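Local coordinates for response regulator receiver (Brucella melitensis biovar Abortus, PDB 4G97), which probably controls the general stress response, its sigma-factor-like domain thought to sequester an anti-sigma factor once its receiver domain is phosphorylated, at residues L59-Y64 with E114-D119; V102-F107 with V246-S251. All coordinates share one frame; numbering follows the deposited sequence.

Contact 1 (L59-Y64 with E114-D119); sequences LFCNLY and EILEVD
Cys61 and Ile115 form the close-packed half of this contact, where helix 52-64 of the sigma2-like region meets the end of helix 109-116 in the sigma-like region. The sulfur of Cys61 sits 3.7 Å from CG2 of Ile115, the methyl branch anti to the backbone N. SG of Cys61 is anti to its carbonyl carbon, a rotation that brings it up to Ile115 and Leu116; CD2 of Leu116 adds a looser touch to this sulfur at 4.3 Å. Behind these groups the core continues: Phe17 of helix 11-22 lies against Cys61, and Leu101 of helix 94-104 against both Ile115 and Leu116.

The other half faces the solvent and is polar. There the side chains of Asn62 and Glu117 cross at about a right angle, with the amide and carboxylate planes 59° apart. ND2 of Asn62 gives a hydrogen bond of 2.9 Å to OE2 of Glu117, bent to 146° at the hydrogen; OE2 lies close to the amide plane, yet the donor stands well above the plane of the carboxylate, 53° out of it. The same OE2 takes a salt bridge from Arg58, one turn back on the helix of Asn62. Between the two halves a water donates to OD1 of Asn62 and to the backbone O of Ile115, at 2.7 Å each, bridging the helices.

Glu117 comes here as the C-prime residue of a Schellman motif, its positive phi ending helix 109-116. A carboxylate oxygen shared by an amide and a guanidinium group is probably kept ionised, so the helix end is tied to its neighbour by charge on the outer side and by sulfur-methyl packing within.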
loop_
_atom_site.group_PDB
_atom_site.type_symbol
_atom_site.label_atom_id
_atom_site.label_comp_id
_atom_site.label_asym_id
_atom_site.label_seq_id
_atom_site.Cartn_x
_atom_site.Cartn_y
_atom_site.Cartn_z
ATOM N N LEU A 59 14.132 -2.065 -12.845
ATOM C CA LEU A 59 13.836 -3.260 -13.630
ATOM C C LEU A 59 12.344 -3.552 -13.546
ATOM O O LEU A 59 11.708 -3.760 -14.584
ATOM C CB LEU A 59 14.647 -4.447 -13.096
ATOM C CG LEU A 59 14.413 -5.819 -13.725
ATOM C CD1 LEU A 59 14.739 -5.817 -15.209
ATOM C CD2 LEU A 59 15.270 -6.857 -13.028
ATOM N N PHE A 60 11.769 -3.544 -12.312
ATOM C CA PHE A 60 10.329 -3.768 -12.138
ATOM C C PHE A 60 9.524 -2.764 -12.977
ATOM O O PHE A 60 8.675 -3.186 -13.756
ATOM C CB PHE A 60 9.921 -3.698 -10.651
ATOM C CG PHE A 60 8.434 -3.877 -10.442
ATOM C CD1 PHE A 60 7.569 -2.787 -10.504
ATOM C CD2 PHE A 60 7.889 -5.146 -10.248
ATOM C CE1 PHE A 60 6.195 -2.959 -10.361
ATOM C CE2 PHE A 60 6.518 -5.313 -10.079
ATOM C CZ PHE A 60 5.679 -4.219 -10.151
ATOM N N CYS A 61 9.771 -1.450 -12.802
ATOM C CA CYS A 61 9.064 -0.399 -13.548
ATOM C C CYS A 61 9.257 -0.478 -15.071
ATOM O O CYS A 61 8.305 -0.214 -15.798
ATOM C CB CYS A 61 9.367 0.992 -13.005
ATOM S SG CYS A 61 8.802 1.268 -11.303
ATOM N N ASN A 62 10.458 -0.873 -15.556
ATOM C CA ASN A 62 10.698 -1.035 -17.005
ATOM C C ASN A 62 9.908 -2.221 -17.560
ATOM O O ASN A 62 9.343 -2.110 -18.648
ATOM C CB ASN A 62 12.189 -1.198 -17.334
ATOM C CG ASN A 62 13.026 0.030 -17.124
ATOM O OD1 ASN A 62 12.526 1.152 -16.968
ATOM N ND2 ASN A 62 14.335 -0.165 -17.111
ATOM N N LEU A 63 9.831 -3.333 -16.800
ATOM C CA LEU A 63 9.064 -4.514 -17.193
ATOM C C LEU A 63 7.533 -4.271 -17.119
ATOM O O LEU A 63 6.769 -4.913 -17.845
ATOM C CB LEU A 63 9.465 -5.734 -16.343
ATOM C CG LEU A 63 10.813 -6.413 -16.683
ATOM C CD1 LEU A 63 11.259 -7.326 -15.563
ATOM C CD2 LEU A 63 10.732 -7.230 -17.974
ATOM N N TYR A 64 7.099 -3.358 -16.232
ATOM C CA TYR A 64 5.700 -3.007 -16.017
ATOM C C TYR A 64 5.261 -1.848 -16.917
ATOM O O TYR A 64 4.067 -1.566 -16.991
ATOM C CB TYR A 64 5.472 -2.659 -14.550
ATOM N N GLU A 114 15.176 8.346 -11.131
ATOM C CA GLU A 114 16.068 7.358 -11.731
ATOM C C GLU A 114 15.298 6.035 -11.919
ATOM O O GLU A 114 15.403 5.424 -12.983
ATOM C CB GLU A 114 17.332 7.176 -10.875
ATOM C CG GLU A 114 18.335 6.228 -11.517
ATOM C CD GLU A 114 19.511 5.807 -10.664
ATOM O OE1 GLU A 114 19.668 6.343 -9.545
ATOM O OE2 GLU A 114 20.281 4.932 -11.120
ATOM N N ILE A 115 14.458 5.633 -10.910
ATOM C CA ILE A 115 13.609 4.434 -11.016
ATOM C C ILE A 115 12.656 4.563 -12.204
ATOM O O ILE A 115 12.506 3.604 -12.972
ATOM C CB ILE A 115 12.834 4.153 -9.689
ATOM C CG1 ILE A 115 13.791 3.609 -8.611
ATOM C CG2 ILE A 115 11.636 3.217 -9.910
ATOM C CD1 ILE A 115 13.323 3.729 -7.274
ATOM N N LEU A 116 12.012 5.740 -12.351
ATOM C CA LEU A 116 11.046 5.965 -13.432
ATOM C C LEU A 116 11.662 6.347 -14.786
ATOM O O LEU A 116 10.940 6.356 -15.781
ATOM C CB LEU A 116 9.939 6.947 -13.032
ATOM C CG LEU A 116 8.925 6.460 -11.995
ATOM C CD1 LEU A 116 8.055 7.590 -11.539
ATOM C CD2 LEU A 116 8.082 5.280 -12.512
ATOM N N GLU A 117 12.982 6.623 -14.827
ATOM C CA GLU A 117 13.737 6.961 -16.054
ATOM C C GLU A 117 13.235 8.266 -16.672
ATOM O O GLU A 117 12.894 8.314 -17.855
ATOM C CB GLU A 117 13.709 5.811 -17.087
ATOM C CG GLU A 117 14.274 4.494 -16.591
ATOM C CD GLU A 117 14.515 3.440 -17.651
ATOM O OE1 GLU A 117 13.844 3.476 -18.708
ATOM O OE2 GLU A 117 15.345 2.540 -17.398
ATOM N N VAL A 118 13.152 9.307 -15.835
ATOM C CA VAL A 118 12.710 10.658 -16.180
ATOM C C VAL A 118 13.698 11.623 -15.545
ATOM O O VAL A 118 14.374 11.249 -14.577
ATOM C CB VAL A 118 11.237 10.977 -15.744
ATOM C CG1 VAL A 118 10.228 10.094 -16.473
ATOM C CG2 VAL A 118 11.048 10.884 -14.231
ATOM N N ASP A 119 13.789 12.856 -16.090
ATOM C CA ASP A 119 14.645 13.918 -15.554
ATOM C C ASP A 119 13.984 14.440 -14.287
ATOM O O ASP A 119 12.756 14.347 -14.169
ATOM C CB ASP A 119 14.780 15.049 -16.569
HETATM O O HOH W 1 11.327 2.744 -15.196
#

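Contact 2 (V102-F107 with V246-S251)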
loop_
_atom_site.group_PDB
_atom_site.type_symbol
_atom_site.label_atom_id
_atom_site.label_comp_id
_atom_site.label_asym_id
_atom_site.label_seq_id
_atom_site.Cartn_x
_atom_site.Cartn_y
_atom_site.Cartn_z
ATOM N N VAL A 102 7.968 7.822 -3.475
ATOM C CA VAL A 102 8.414 8.770 -2.466
ATOM C C VAL A 102 7.658 8.608 -1.146
ATOM O O VAL A 102 8.297 8.372 -0.123
ATOM C CB VAL A 102 8.492 10.253 -2.965
ATOM C CG1 VAL A 102 9.553 10.418 -4.047
ATOM C CG2 VAL A 102 7.149 10.750 -3.476
ATOM N N ALA A 103 6.305 8.705 -1.163
ATOM C CA ALA A 103 5.473 8.631 0.055
ATOM C C ALA A 103 5.431 7.271 0.690
ATOM O O ALA A 103 5.444 7.188 1.918
ATOM C CB ALA A 103 4.061 9.100 -0.231
ATOM N N VAL A 104 5.377 6.193 -0.109
ATOM C CA VAL A 104 5.333 4.857 0.509
ATOM C C VAL A 104 6.704 4.196 0.555
ATOM O O VAL A 104 7.060 3.611 1.572
ATOM C CB VAL A 104 4.281 3.938 -0.165
ATOM C CG1 VAL A 104 4.209 2.564 0.514
ATOM C CG2 VAL A 104 2.906 4.603 -0.212
ATOM N N GLU A 105 7.430 4.219 -0.561
ATOM C CA GLU A 105 8.694 3.494 -0.695
ATOM C C GLU A 105 9.954 4.084 -0.044
ATOM O O GLU A 105 10.958 3.383 0.082
ATOM C CB GLU A 105 8.912 2.988 -2.141
ATOM C CG GLU A 105 7.822 2.021 -2.617
ATOM C CD GLU A 105 7.555 0.827 -1.711
ATOM O OE1 GLU A 105 8.523 0.129 -1.337
ATOM O OE2 GLU A 105 6.380 0.610 -1.339
ATOM N N GLY A 106 9.883 5.322 0.406
ATOM C CA GLY A 106 11.016 5.960 1.074
ATOM C C GLY A 106 12.169 6.437 0.203
ATOM O O GLY A 106 13.255 6.707 0.729
ATOM N N PHE A 107 11.962 6.560 -1.113
ATOM C CA PHE A 107 12.973 7.080 -2.037
ATOM C C PHE A 107 12.880 8.609 -2.086
ATOM O O PHE A 107 11.775 9.154 -2.075
ATOM C CB PHE A 107 12.770 6.547 -3.475
ATOM C CG PHE A 107 13.003 5.063 -3.669
ATOM C CD1 PHE A 107 14.292 4.534 -3.640
ATOM C CD2 PHE A 107 11.934 4.197 -3.903
ATOM C CE1 PHE A 107 14.503 3.151 -3.807
ATOM C CE2 PHE A 107 12.144 2.815 -4.048
ATOM C CZ PHE A 107 13.426 2.302 -4.010
ATOM N N VAL A 246 0.256 6.976 4.732
ATOM C CA VAL A 246 -1.165 6.727 5.037
ATOM C C VAL A 246 -2.050 7.378 3.963
ATOM O O VAL A 246 -2.907 6.715 3.379
ATOM C CB VAL A 246 -1.522 7.222 6.459
ATOM C CG1 VAL A 246 -3.026 7.162 6.699
ATOM C CG2 VAL A 246 -0.780 6.405 7.517
ATOM N N LYS A 247 -1.809 8.655 3.691
ATOM C CA LYS A 247 -2.507 9.431 2.671
ATOM C C LYS A 247 -2.471 8.704 1.304
ATOM O O LYS A 247 -3.516 8.543 0.656
ATOM C CB LYS A 247 -1.840 10.810 2.584
ATOM C CG LYS A 247 -2.368 11.718 1.485
ATOM C CD LYS A 247 -1.891 13.153 1.673
ATOM C CE LYS A 247 -0.642 13.493 0.902
ATOM N NZ LYS A 247 -0.166 14.870 1.210
ATOM N N ALA A 248 -1.265 8.255 0.894
ATOM C CA ALA A 248 -1.030 7.562 -0.367
ATOM C C ALA A 248 -1.767 6.256 -0.447
ATOM O O ALA A 248 -2.348 5.965 -1.485
ATOM C CB ALA A 248 0.460 7.318 -0.566
ATOM N N LEU A 249 -1.719 5.451 0.622
ATOM C CA LEU A 249 -2.367 4.151 0.612
ATOM C C LEU A 249 -3.888 4.237 0.675
ATOM O O LEU A 249 -4.545 3.444 0.018
ATOM C CB LEU A 249 -1.775 3.198 1.629
ATOM C CG LEU A 249 -0.310 2.816 1.344
ATOM C CD1 LEU A 249 0.298 2.131 2.540
ATOM C CD2 LEU A 249 -0.186 1.956 0.081
ATOM N N ILE A 250 -4.441 5.245 1.385
ATOM C CA ILE A 250 -5.890 5.470 1.381
ATOM C C ILE A 250 -6.323 5.854 -0.032
ATOM O O ILE A 250 -7.303 5.305 -0.539
ATOM C CB ILE A 250 -6.382 6.502 2.438
ATOM C CG1 ILE A 250 -6.162 5.950 3.847
ATOM C CG2 ILE A 250 -7.889 6.816 2.220
ATOM C CD1 ILE A 250 -6.299 7.002 4.936
ATOM N N SER A 251 -5.570 6.764 -0.673
ATOM C CA SER A 251 -5.830 7.207 -2.036
ATOM C C SER A 251 -5.865 6.011 -3.008
ATOM O O SER A 251 -6.807 5.900 -3.797
ATOM C CB SER A 251 -4.779 8.217 -2.482
ATOM O OG SER A 251 -5.020 8.593 -3.828
#
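Ala248 of helix 243-265, the last helix of the CheY-like receiver fold, presses its methyl group against the end of helix 94-104 in the sigma-like region, making a small apolar interface between domains. CB of Ala248 meets CG2 of Val104 at 3.7 Å and CB of Ala103 at 4.0 Å. With two alanines facing each other, the backbones come near: the CA atoms of Ala103 and Ala248 are 6.6 Å apart. Leu249 completes the first shell, its side chain crossing that of Val104 at about a right angle, with CG of Leu249 4.0 Å from CG2 of Val104.

Val104 carries most of the contact on its side. Its CG1 lies anti to the backbone N (chi1 -178°), which turns CG2 beside that nitrogen and against both Ala248 and Leu249, so that a single methyl serves both partners. All four side chains are buried, and the contact among them is wholly apolar.

A second shell holds this pair of helices in place. Helix 11-22 runs along one flank, with Arg16 packed on Val104 and Ala20 on Leu249. Arg16 also forms a salt bridge with Glu105, whose carboxylate accepts from Tyr57 as well, so the turn that follows Val104 is pinned by charge just beyond the apolar patch. That turn closes loosely: Gly106 follows with positive phi, after a wider pi-type turn at 102-104, and its N makes a weak bond to O of Val102. On the receiver side, Ser251 reaches back to helix 94-104, its OG hydrogen-bonded to NH1 of Arg96.

Overall arrangement
The centres of the two contacts lie about 18 Å apart, and their segments alternate along the chain: 59-64, 102-107, 114-119, then 246-251. Contact 1 stays within the sigma-like part, whereas contact 2 joins that part to the receiver domain and sits much nearer the centre of the chain. Helices 94-104 and 109-116 are consecutive, and the turn between them links the sites directly, with CD1 of Ile115 3.6 Å from CE2 of Phe107. Helix 11-22 packs against both. The sigma-like helices pack on one another and, through helix 94-104, against helix 243-265, consistent with a receiver whose phosphorylation could alter how the sigma-like part is held.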